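Local coordinates for protein 2,3-dihydroxybenzoate-AMP ligase (Bacillus subtilis, PDB 1MDB) that is an AMP-binding enzyme of the ANL superfamily, with a small C-terminal domain following the large one and AMP and 2,3-dihydroxy-benzoic acid bound in its pocket, at residues R364-D367 against R371-K374; V424-A429 against K439-E444; V461-P464 against E470-C473; S511-G516 against K523-A528. All coordinates share one frame; numbering follows the deposited sequence.

How the contacts relate
The four contacts follow one another along the chain, none nesting in or crossing another. Contact 1 closes a three-residue loop after strand 362-366. That strand is one edge of a four-stranded antiparallel sheet, and strand 423-428, at the other edge, supplies the first half of contact 2, which closes a nine-residue loop onto strand 439-440 and the start of helix 442-449. From that helix the chain enters strand 455-465, whose hairpin with strand 469-478 is contact 3. Contact 4 then folds the loop after strand 505-508 onto helix 522-534. Contacts 3 and 4 touch, Val461 and Ser462 packing on Leu525 and Arg526, whereas contact 1 stands about 18 Å from contact 3 at the nearest atoms.

Contact 1: R364-D367 against R371-K374; sequences RVWD and RDVK
Val365 and Val373 are tied through their backbones: Val373 N gives a nearly straight bond (174°) to Val365 O, 2.9 Å away and in the carbonyl plane. A second backbone bond runs the other way, from Asp367 N to Arg371 O at 2.9 Å, its donor tilted from the carbonyl plane. Asp367 also brings its side chain back onto Arg371. With CG placed between backbone N and carbonyl carbon (chi1 67°), Asp367 OD1 comes within 2.6 Å of Arg371 N, but it is crowded there, just as near Arg371 O, and this bond is doubtful.

The two backbone bonds make Trp366 and Asp372 a single beta bridge, a brief pairing on strand 362-366, the edge of a four-stranded antiparallel sheet. On its other flank Trp366 bonds by its backbone to His380, so the bridge adds a short reversal of the chain outside the sheet proper.

Among the side chains, Asp372 sets its carboxylate at the indole edge of Trp366, the two planes 86° apart, with OD2 in the ring plane and 3.1 Å from NE1. Arg371 N lies over one indole face, toward the rim. Water joins the polar side as well, donating to Asp372 OD2 at 2.8 Å and accepting from Val365 N at 3.1 Å. The apolar touch is Val365 CG1 on Val373 CG1, 3.6 Å, while Val415 and Leu417 back Val365.

Contact 2: V424-A429 against K439-E444; sequences VVEGRA and KVAAEE. With AMP (adenosine monophosphate), chain D.
Glu426 meets Ala441 through its aliphatic part: CG rests 3.7 Å from Ala441 CB, and the chain runs on extended beyond it. CG stands opposite the backbone N (chi1 174°), which carries this chain across to the loop ahead of the helix. The second touch is backbone on side chain, Glu426 O lying 3.6 Å from Glu443 CB. A water beside it donates to Glu426 O at 2.8 Å; its bond from Glu443 N is too short to trust, so solvent only probably links helix and strand.

One shell out, the strand reaches the nucleotide. Val425 CG1 packs 3.6 Å from C2 of AMP, and Arg428, its chain bent at chi3, directs NH1 to the ribose O2' in a bond so short, 2.5 Å, that its length needs caution. Asp413 and Thr411 O hold the same nitrogen. Glu443 turns its carboxylate to Lys309 and Ser311, and Lys309 also bonds Val425 O, so one lysine spans both segments.

Glu426 and Gly427 both face Ile414 in a classic beta bulge at the edge strand 423-428. Ala441 is the N-cap residue of helix 442-449, which follows strand 439-440, and this helix start lies against the bulge.

Contact 3: V461-P464 against E470-C473; sequences VSMP and ERSC
Val461 N donates to Cys473 O in the shortest bond of the pair, 2.7 Å and almost straight, and Cys473 N answers to Val461 O at 2.8 Å. Two residues on, Met463 and Arg471 repeat the exchange. Arg471 N reaches Met463 O at 2.8 Å, while Met463 N comes to Arg471 O from above the carbonyl plane, 37° out of it.

Met463 takes chi1 72°, with CG between backbone N and carbonyl carbon, and from there runs extended alongside Arg471, both pointing the same way. Its CE lies 3.5 Å from Arg471 CB, and its SD 4.0 Å from Cys473 CB. The guanidinium of Arg471 leads away from this pair, and salt bridges from NE to Asp465 and from NH1 to Asp504 fix its position. Ile529 of helix 522-534 packs on Met463 and Cys473.

Ser462 meets Glu470 instead: Glu470 OE1 sits 3.2 Å from Ser462 CB and is hydrogen-bonded to Asn434 N.

Alternating hydrogen-bonded pairs, Val461 with Cys473 and Met463 with Arg471, around the non-hydrogen-bonded pair of Ser462 and Ser472 define a twisted antiparallel beta hairpin, here two strands of the three-stranded sheet in the C-terminal domain.

Contact 4: S511-G516 against K523-A528; sequences SFPQTG and KALREA
Pro513 packs on Ala524 and Leu525, fixing the loop that leaves strand 505-508 to the last helix of the chain, 522-534. The loop sequence PQTGVGK matches the A10 motif of this superfamily (P-x-T-x-x-G-K) and runs on to Lys519, a residue that lines the ligand pocket and bonds AMP.

The tight part is a small apolar wedge. Pro513 CB faces the helix and touches Ala524 CB at 3.6 Å, while Pro513 CG lies 3.9 Å from the same methyl. Leu525 comes in at about a right angle to the proline. Its CG is opposite the carbonyl carbon (chi1 -75°), an orientation that takes the branch round from the helix flank to the ring, and CD2 presses on Pro513 CD at 3.4 Å, closer than usual for two carbons. Leu525 is buried, with Ala459 and Phe475 of the hairpin strands also against it. Phe512, next to the proline, sends its ring into the same core, onto Phe475 and Ile477.

Beyond this wedge the two segments part. Gln514 CB turns away from the helix and the residue is exposed, as is Glu527 on the helix. Thr515 is drawn instead to the far end of the loop, where its OG1 bonds Lys519 N. Two links hold the loop and helix start together: Pro513 is hydrogen-bonded through its backbone to Ser521, and Ser521 OG bonds Ala524 N. Back at the wedge, Leu525 CG lies 3.8 Å from Pro513 CD.

Contact 1: R364-D367 against R371-K374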
loop_
_atom_site.group_PDB
_atom_site.type_symbol
_atom_site.label_atom_id
_atom_site.label_comp_id
_atom_site.label_asym_id
_atom_site.label_seq_id
_atom_site.Cartn_x
_atom_site.Cartn_y
_atom_site.Cartn_z
ATOM N N ARG A 364 -6.099 -15.989 -12.726
ATOM C CA ARG A 364 -5.962 -16.461 -14.091
ATOM C C ARG A 364 -4.859 -15.692 -14.798
ATOM O O ARG A 364 -4.699 -14.486 -14.598
ATOM C CB ARG A 364 -7.297 -16.345 -14.831
ATOM C CG ARG A 364 -8.351 -17.236 -14.190
ATOM C CD ARG A 364 -9.578 -17.472 -15.046
ATOM N NE ARG A 364 -10.506 -18.371 -14.360
ATOM C CZ ARG A 364 -11.666 -18.785 -14.859
ATOM N NH1 ARG A 364 -12.054 -18.381 -16.061
ATOM N NH2 ARG A 364 -12.438 -19.601 -14.153
ATOM N N VAL A 365 -4.068 -16.416 -15.588
ATOM C CA VAL A 365 -2.968 -15.829 -16.341
ATOM C C VAL A 365 -3.295 -15.922 -17.828
ATOM O O VAL A 365 -3.178 -16.990 -18.432
ATOM C CB VAL A 365 -1.649 -16.575 -16.068
ATOM C CG1 VAL A 365 -0.534 -15.982 -16.895
ATOM C CG2 VAL A 365 -1.305 -16.498 -14.591
ATOM N N TRP A 366 -3.714 -14.801 -18.409
ATOM C CA TRP A 366 -4.075 -14.760 -19.820
ATOM C C TRP A 366 -2.999 -14.173 -20.724
ATOM O O TRP A 366 -2.051 -13.547 -20.260
ATOM C CB TRP A 366 -5.353 -13.950 -20.017
ATOM C CG TRP A 366 -6.594 -14.628 -19.567
ATOM C CD1 TRP A 366 -6.721 -15.917 -19.135
ATOM C CD2 TRP A 366 -7.904 -14.060 -19.535
ATOM N NE1 TRP A 366 -8.035 -16.186 -18.834
ATOM C CE2 TRP A 366 -8.783 -15.063 -19.070
ATOM C CE3 TRP A 366 -8.422 -12.797 -19.852
ATOM C CZ2 TRP A 366 -10.151 -14.844 -18.920
ATOM C CZ3 TRP A 366 -9.783 -12.579 -19.702
ATOM C CH2 TRP A 366 -10.633 -13.599 -19.237
ATOM N N ASP A 367 -3.170 -14.384 -22.026
ATOM C CA ASP A 367 -2.250 -13.864 -23.027
ATOM C C ASP A 367 -2.940 -12.642 -23.626
ATOM O O ASP A 367 -4.106 -12.384 -23.334
ATOM C CB ASP A 367 -1.982 -14.923 -24.107
ATOM C CG ASP A 367 -3.211 -15.227 -24.951
ATOM O OD1 ASP A 367 -4.330 -15.233 -24.402
ATOM O OD2 ASP A 367 -3.057 -15.475 -26.164
ATOM N N ARG A 371 -6.820 -15.312 -23.629
ATOM C CA ARG A 371 -6.853 -16.771 -23.645
ATOM C C ARG A 371 -5.939 -17.272 -22.534
ATOM O O ARG A 371 -4.825 -16.776 -22.373
ATOM C CB ARG A 371 -6.341 -17.310 -24.986
ATOM C CG ARG A 371 -7.049 -16.769 -26.212
ATOM C CD ARG A 371 -6.229 -17.036 -27.471
ATOM N NE ARG A 371 -6.795 -16.381 -28.649
ATOM C CZ ARG A 371 -6.219 -16.363 -29.849
ATOM N NH1 ARG A 371 -5.053 -16.968 -30.037
ATOM N NH2 ARG A 371 -6.807 -15.738 -30.862
ATOM N N ASP A 372 -6.401 -18.250 -21.766
ATOM C CA ASP A 372 -5.571 -18.785 -20.694
ATOM C C ASP A 372 -4.250 -19.263 -21.273
ATOM O O ASP A 372 -4.218 -20.022 -22.237
ATOM C CB ASP A 372 -6.272 -19.943 -19.978
ATOM C CG ASP A 372 -7.380 -19.471 -19.052
ATOM O OD1 ASP A 372 -8.566 -19.542 -19.444
ATOM O OD2 ASP A 372 -7.059 -19.019 -17.930
ATOM N N VAL A 373 -3.154 -18.801 -20.689
ATOM C CA VAL A 373 -1.842 -19.199 -21.163
ATOM C C VAL A 373 -1.603 -20.636 -20.700
ATOM O O VAL A 373 -2.295 -21.130 -19.812
ATOM C CB VAL A 373 -0.739 -18.262 -20.603
ATOM C CG1 VAL A 373 -0.322 -18.702 -19.209
ATOM C CG2 VAL A 373 0.442 -18.230 -21.550
ATOM N N LYS A 374 -0.638 -21.310 -21.310
ATOM C CA LYS A 374 -0.338 -22.683 -20.938
ATOM C C LYS A 374 0.281 -22.700 -19.543
ATOM O O LYS A 374 0.894 -21.724 -19.124
ATOM C CB LYS A 374 0.615 -23.297 -21.967
ATOM C CG LYS A 374 0.078 -23.215 -23.391
ATOM C CD LYS A 374 1.016 -23.860 -24.399
ATOM C CE LYS A 374 0.454 -23.754 -25.815
ATOM N NZ LYS A 374 1.350 -24.376 -26.838
HETATM O O HOH W 1 -5.039 -19.363 -16.034
#

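Contact 2: V424-A429 against K439-E444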
loop_
_atom_site.group_PDB
_atom_site.type_symbol
_atom_site.label_atom_id
_atom_site.label_comp_id
_atom_site.label_asym_id
_atom_site.label_seq_id
_atom_site.Cartn_x
_atom_site.Cartn_y
_atom_site.Cartn_z
ATOM N N VAL A 424 5.116 -15.551 -9.450
ATOM C CA VAL A 424 6.430 -14.999 -9.690
ATOM C C VAL A 424 6.159 -13.842 -10.641
ATOM O O VAL A 424 5.936 -14.043 -11.833
ATOM C CB VAL A 424 7.360 -16.017 -10.353
ATOM C CG1 VAL A 424 8.729 -15.386 -10.589
ATOM C CG2 VAL A 424 7.494 -17.248 -9.461
ATOM N N VAL A 425 6.145 -12.633 -10.088
ATOM C CA VAL A 425 5.879 -11.425 -10.853
ATOM C C VAL A 425 7.073 -10.999 -11.697
ATOM O O VAL A 425 8.217 -11.030 -11.237
ATOM C CB VAL A 425 5.490 -10.259 -9.904
ATOM C CG1 VAL A 425 5.166 -8.992 -10.707
ATOM C CG2 VAL A 425 4.292 -10.665 -9.063
ATOM N N GLU A 426 6.798 -10.625 -12.944
ATOM C CA GLU A 426 7.834 -10.148 -13.856
ATOM C C GLU A 426 7.926 -8.650 -13.627
ATOM O O GLU A 426 9.005 -8.098 -13.438
ATOM C CB GLU A 426 7.442 -10.388 -15.326
ATOM C CG GLU A 426 8.434 -9.779 -16.332
ATOM C CD GLU A 426 7.908 -9.753 -17.769
ATOM O OE1 GLU A 426 7.198 -8.794 -18.137
ATOM O OE2 GLU A 426 8.205 -10.694 -18.532
ATOM N N GLY A 427 6.757 -8.015 -13.661
ATOM C CA GLY A 427 6.635 -6.581 -13.482
ATOM C C GLY A 427 5.306 -6.148 -14.070
ATOM O O GLY A 427 4.529 -6.995 -14.516
ATOM N N ARG A 428 5.028 -4.846 -14.068
ATOM C CA ARG A 428 3.782 -4.338 -14.636
ATOM C C ARG A 428 3.819 -4.302 -16.162
ATOM O O ARG A 428 4.862 -4.057 -16.772
ATOM C CB ARG A 428 3.471 -2.934 -14.099
ATOM C CG ARG A 428 3.120 -2.920 -12.615
ATOM C CD ARG A 428 2.525 -1.594 -12.177
ATOM N NE ARG A 428 1.222 -1.319 -12.788
ATOM C CZ ARG A 428 0.104 -2.012 -12.558
ATOM N NH1 ARG A 428 0.103 -3.044 -11.724
ATOM N NH2 ARG A 428 -1.028 -1.659 -13.158
ATOM N N ALA A 429 2.674 -4.566 -16.779
ATOM C CA ALA A 429 2.587 -4.544 -18.240
ATOM C C ALA A 429 3.209 -3.257 -18.788
ATOM O O ALA A 429 4.003 -3.292 -19.726
ATOM C CB ALA A 429 1.130 -4.641 -18.680
ATOM N N LYS A 439 11.136 -8.193 -26.092
ATOM C CA LYS A 439 10.613 -7.795 -24.798
ATOM C C LYS A 439 11.689 -7.996 -23.745
ATOM O O LYS A 439 12.406 -8.994 -23.761
ATOM C CB LYS A 439 9.360 -8.604 -24.451
ATOM C CG LYS A 439 8.173 -8.254 -25.329
ATOM C CD LYS A 439 6.902 -8.953 -24.887
ATOM C CE LYS A 439 5.735 -8.547 -25.772
ATOM N NZ LYS A 439 4.444 -9.119 -25.307
ATOM N N VAL A 440 11.822 -7.023 -22.853
ATOM C CA VAL A 440 12.815 -7.104 -21.790
ATOM C C VAL A 440 12.158 -6.963 -20.423
ATOM O O VAL A 440 11.392 -6.026 -20.185
ATOM C CB VAL A 440 13.886 -5.998 -21.924
ATOM C CG1 VAL A 440 14.879 -6.098 -20.775
ATOM C CG2 VAL A 440 14.607 -6.120 -23.258
ATOM N N ALA A 441 12.450 -7.907 -19.536
ATOM C CA ALA A 441 11.919 -7.877 -18.183
ATOM C C ALA A 441 12.893 -7.019 -17.380
ATOM O O ALA A 441 13.974 -7.474 -17.006
ATOM C CB ALA A 441 11.845 -9.300 -17.603
ATOM N N ALA A 442 12.505 -5.772 -17.127
ATOM C CA ALA A 442 13.343 -4.829 -16.392
ATOM C C ALA A 442 13.931 -5.392 -15.096
ATOM O O ALA A 442 15.144 -5.332 -14.869
ATOM C CB ALA A 442 12.543 -3.553 -16.091
ATOM N N GLU A 443 13.069 -5.942 -14.257
ATOM C CA GLU A 443 13.479 -6.496 -12.966
ATOM C C GLU A 443 14.535 -7.602 -13.090
ATOM O O GLU A 443 15.398 -7.752 -12.221
ATOM C CB GLU A 443 12.235 -6.994 -12.218
ATOM C CG GLU A 443 12.462 -7.470 -10.786
ATOM C CD GLU A 443 13.083 -8.858 -10.706
ATOM O OE1 GLU A 443 12.826 -9.681 -11.610
ATOM O OE2 GLU A 443 13.816 -9.129 -9.729
ATOM N N GLU A 444 14.472 -8.373 -14.169
ATOM C CA GLU A 444 15.446 -9.435 -14.383
ATOM C C GLU A 444 16.846 -8.816 -14.444
ATOM O O GLU A 444 17.797 -9.332 -13.848
ATOM C CB GLU A 444 15.140 -10.182 -15.690
ATOM C CG GLU A 444 16.100 -11.330 -15.987
ATOM C CD GLU A 444 15.929 -11.916 -17.384
ATOM O OE1 GLU A 444 16.786 -12.720 -17.786
ATOM O OE2 GLU A 444 14.948 -11.586 -18.079
HETATM P P AMP D . -1.317 -0.772 -4.590
HETATM O O1P AMP D . -2.822 -0.713 -4.605
HETATM O O2P AMP D . -0.646 0.558 -4.503
HETATM O O3P AMP D . -0.797 -1.734 -3.552
HETATM O "O5'" AMP D . -0.802 -1.309 -6.066
HETATM C "C5'" AMP D . -0.895 -2.707 -6.467
HETATM C "C4'" AMP D . 0.075 -2.975 -7.625
HETATM O "O4'" AMP D . 1.366 -2.777 -7.082
HETATM C "C3'" AMP D . 0.109 -4.388 -8.128
HETATM O "O3'" AMP D . -0.906 -4.637 -9.096
HETATM C "C2'" AMP D . 1.529 -4.510 -8.668
HETATM O "O2'" AMP D . 1.621 -4.039 -10.030
HETATM C "C1'" AMP D . 2.297 -3.666 -7.682
HETATM N N9 AMP D . 2.982 -4.731 -6.564
HETATM C C8 AMP D . 2.660 -4.754 -5.250
HETATM N N7 AMP D . 3.371 -5.661 -4.586
HETATM C C5 AMP D . 4.141 -6.203 -5.512
HETATM C C6 AMP D . 5.083 -7.203 -5.300
HETATM N N6 AMP D . 5.323 -7.731 -4.100
HETATM N N1 AMP D . 5.776 -7.620 -6.412
HETATM C C2 AMP D . 5.568 -7.101 -7.655
HETATM N N3 AMP D . 4.663 -6.133 -7.852
HETATM C C4 AMP D . 3.930 -5.662 -6.781
HETATM O O HOH W 2 10.668 -6.377 -14.916
#

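Contact 3: V461-P464 against E470-C473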
loop_
_atom_site.group_PDB
_atom_site.type_symbol
_atom_site.label_atom_id
_atom_site.label_comp_id
_atom_site.label_asym_id
_atom_site.label_seq_id
_atom_site.Cartn_x
_atom_site.Cartn_y
_atom_site.Cartn_z
ATOM N N VAL A 461 14.232 1.486 -17.191
ATOM C CA VAL A 461 13.039 1.894 -17.913
ATOM C C VAL A 461 13.283 2.073 -19.406
ATOM O O VAL A 461 14.427 2.123 -19.877
ATOM C CB VAL A 461 12.465 3.219 -17.329
ATOM C CG1 VAL A 461 12.207 3.059 -15.830
ATOM C CG2 VAL A 461 13.427 4.360 -17.564
ATOM N N SER A 462 12.198 2.156 -20.159
ATOM C CA SER A 462 12.308 2.351 -21.590
ATOM C C SER A 462 12.582 3.827 -21.864
ATOM O O SER A 462 12.310 4.690 -21.022
ATOM C CB SER A 462 11.003 1.965 -22.269
ATOM O OG SER A 462 9.981 2.866 -21.890
ATOM N N MET A 463 13.147 4.099 -23.035
ATOM C CA MET A 463 13.409 5.465 -23.478
ATOM C C MET A 463 13.164 5.440 -24.981
ATOM O O MET A 463 13.400 4.424 -25.640
ATOM C CB MET A 463 14.847 5.905 -23.178
ATOM C CG MET A 463 15.934 5.256 -24.039
ATOM S SD MET A 463 17.579 5.912 -23.631
ATOM C CE MET A 463 18.592 5.190 -24.936
ATOM N N PRO A 464 12.674 6.554 -25.539
ATOM C CA PRO A 464 12.379 6.688 -26.973
ATOM C C PRO A 464 13.577 6.498 -27.916
ATOM O O PRO A 464 14.706 6.844 -27.586
ATOM C CB PRO A 464 11.803 8.106 -27.077
ATOM C CG PRO A 464 11.223 8.353 -25.696
ATOM C CD PRO A 464 12.293 7.774 -24.806
ATOM N N GLU A 470 12.100 1.838 -29.137
ATOM C CA GLU A 470 12.426 1.916 -27.720
ATOM C C GLU A 470 13.808 1.365 -27.436
ATOM O O GLU A 470 14.227 0.360 -28.024
ATOM C CB GLU A 470 11.434 1.089 -26.894
ATOM C CG GLU A 470 10.394 1.870 -26.117
ATOM C CD GLU A 470 9.428 0.954 -25.360
ATOM O OE1 GLU A 470 9.900 0.071 -24.602
ATOM O OE2 GLU A 470 8.198 1.128 -25.520
ATOM N N ARG A 471 14.515 2.031 -26.537
ATOM C CA ARG A 471 15.818 1.557 -26.092
ATOM C C ARG A 471 15.661 1.451 -24.593
ATOM O O ARG A 471 14.605 1.779 -24.060
ATOM C CB ARG A 471 16.946 2.529 -26.442
ATOM C CG ARG A 471 17.640 2.182 -27.751
ATOM C CD ARG A 471 18.850 3.062 -27.989
ATOM N NE ARG A 471 19.325 2.921 -29.356
ATOM C CZ ARG A 471 20.291 2.093 -29.737
ATOM N NH1 ARG A 471 20.903 1.322 -28.843
ATOM N NH2 ARG A 471 20.642 2.038 -31.013
ATOM N N SER A 472 16.700 1.006 -23.904
ATOM C CA SER A 472 16.604 0.852 -22.463
ATOM C C SER A 472 17.599 1.705 -21.697
ATOM O O SER A 472 18.767 1.811 -22.077
ATOM C CB SER A 472 16.822 -0.611 -22.096
ATOM O OG SER A 472 18.176 -0.957 -22.297
ATOM N N CYS A 473 17.124 2.290 -20.600
ATOM C CA CYS A 473 17.948 3.131 -19.734
ATOM C C CYS A 473 17.800 2.649 -18.302
ATOM O O CYS A 473 16.678 2.465 -17.826
ATOM C CB CYS A 473 17.489 4.589 -19.807
ATOM S SG CYS A 473 18.459 5.731 -18.787
#

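Contact 4: S511-G516 against K523-A528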
loop_
_atom_site.group_PDB
_atom_site.type_symbol
_atom_site.label_atom_id
_atom_site.label_comp_id
_atom_site.label_asym_id
_atom_site.label_seq_id
_atom_site.Cartn_x
_atom_site.Cartn_y
_atom_site.Cartn_z
ATOM N N SER A 511 18.967 9.294 -5.839
ATOM C CA SER A 511 17.717 8.690 -5.403
ATOM C C SER A 511 16.763 8.562 -6.580
ATOM O O SER A 511 16.956 9.201 -7.615
ATOM C CB SER A 511 17.067 9.541 -4.304
ATOM O OG SER A 511 16.655 10.791 -4.821
ATOM N N PHE A 512 15.738 7.732 -6.417
ATOM C CA PHE A 512 14.738 7.500 -7.456
ATOM C C PHE A 512 13.468 8.247 -7.079
ATOM O O PHE A 512 13.163 8.385 -5.896
ATOM C CB PHE A 512 14.391 6.006 -7.551
ATOM C CG PHE A 512 15.524 5.126 -8.020
ATOM C CD1 PHE A 512 15.596 3.795 -7.605
ATOM C CD2 PHE A 512 16.491 5.603 -8.899
ATOM C CE1 PHE A 512 16.614 2.955 -8.061
ATOM C CE2 PHE A 512 17.511 4.766 -9.359
ATOM C CZ PHE A 512 17.571 3.445 -8.938
ATOM N N PRO A 513 12.709 8.735 -8.078
ATOM C CA PRO A 513 11.468 9.454 -7.781
ATOM C C PRO A 513 10.529 8.386 -7.221
ATOM O O PRO A 513 10.474 7.274 -7.759
ATOM C CB PRO A 513 10.993 9.949 -9.154
ATOM C CG PRO A 513 12.193 9.811 -10.050
ATOM C CD PRO A 513 12.901 8.599 -9.531
ATOM N N GLN A 514 9.786 8.713 -6.170
ATOM C CA GLN A 514 8.897 7.730 -5.562
ATOM C C GLN A 514 7.446 8.144 -5.491
ATOM O O GLN A 514 7.114 9.317 -5.625
ATOM C CB GLN A 514 9.391 7.390 -4.150
ATOM C CG GLN A 514 10.870 7.063 -4.095
ATOM C CD GLN A 514 11.345 6.731 -2.696
ATOM O OE1 GLN A 514 10.810 7.241 -1.712
ATOM N NE2 GLN A 514 12.367 5.889 -2.602
ATOM N N THR A 515 6.585 7.159 -5.265
ATOM C CA THR A 515 5.154 7.380 -5.152
ATOM C C THR A 515 4.806 7.703 -3.705
ATOM O O THR A 515 5.683 7.783 -2.845
ATOM C CB THR A 515 4.359 6.130 -5.530
ATOM O OG1 THR A 515 4.670 5.088 -4.602
ATOM C CG2 THR A 515 4.715 5.664 -6.943
ATOM N N GLY A 516 3.514 7.849 -3.443
ATOM C CA GLY A 516 3.053 8.175 -2.105
ATOM C C GLY A 516 3.493 7.223 -1.008
ATOM O O GLY A 516 3.910 7.667 0.068
ATOM N N LYS A 523 7.289 5.631 -14.075
ATOM C CA LYS A 523 6.713 6.621 -14.979
ATOM C C LYS A 523 7.529 7.926 -14.884
ATOM O O LYS A 523 7.865 8.541 -15.896
ATOM C CB LYS A 523 5.256 6.886 -14.606
ATOM C CG LYS A 523 4.594 7.927 -15.483
ATOM C CD LYS A 523 3.246 8.356 -14.919
ATOM C CE LYS A 523 2.667 9.517 -15.711
ATOM N NZ LYS A 523 1.504 10.134 -15.016
ATOM N N ALA A 524 7.861 8.336 -13.665
ATOM C CA ALA A 524 8.641 9.555 -13.472
ATOM C C ALA A 524 10.016 9.385 -14.115
ATOM O O ALA A 524 10.549 10.323 -14.721
ATOM C CB ALA A 524 8.793 9.857 -11.987
ATOM N N LEU A 525 10.587 8.189 -13.975
ATOM C CA LEU A 525 11.892 7.896 -14.555
ATOM C C LEU A 525 11.818 7.942 -16.075
ATOM O O LEU A 525 12.748 8.399 -16.738
ATOM C CB LEU A 525 12.396 6.528 -14.091
ATOM C CG LEU A 525 12.895 6.495 -12.645
ATOM C CD1 LEU A 525 13.300 5.068 -12.259
ATOM C CD2 LEU A 525 14.081 7.451 -12.505
ATOM N N ARG A 526 10.714 7.468 -16.637
ATOM C CA ARG A 526 10.566 7.513 -18.084
ATOM C C ARG A 526 10.541 8.976 -18.554
ATOM O O ARG A 526 11.175 9.332 -19.543
ATOM C CB ARG A 526 9.289 6.795 -18.511
ATOM C CG ARG A 526 9.429 5.277 -18.561
ATOM C CD ARG A 526 8.256 4.637 -19.291
ATOM N NE ARG A 526 7.011 4.710 -18.531
ATOM C CZ ARG A 526 6.692 3.892 -17.532
ATOM N NH1 ARG A 526 7.529 2.927 -17.154
ATOM N NH2 ARG A 526 5.523 4.027 -16.918
ATOM N N GLU A 527 9.813 9.817 -17.826
ATOM C CA GLU A 527 9.707 11.234 -18.152
ATOM C C GLU A 527 11.067 11.903 -18.082
ATOM O O GLU A 527 11.416 12.709 -18.938
ATOM C CB GLU A 527 8.759 11.937 -17.172
ATOM C CG GLU A 527 7.286 11.603 -17.358
ATOM C CD GLU A 527 6.396 12.273 -16.314
ATOM O OE1 GLU A 527 6.680 13.439 -15.941
ATOM O OE2 GLU A 527 5.405 11.640 -15.881
ATOM N N ALA A 528 11.833 11.562 -17.053
ATOM C CA ALA A 528 13.150 12.148 -16.859
ATOM C C ALA A 528 14.126 11.765 -17.969
ATOM O O ALA A 528 14.901 12.606 -18.417
ATOM C CB ALA A 528 13.708 11.745 -15.496
#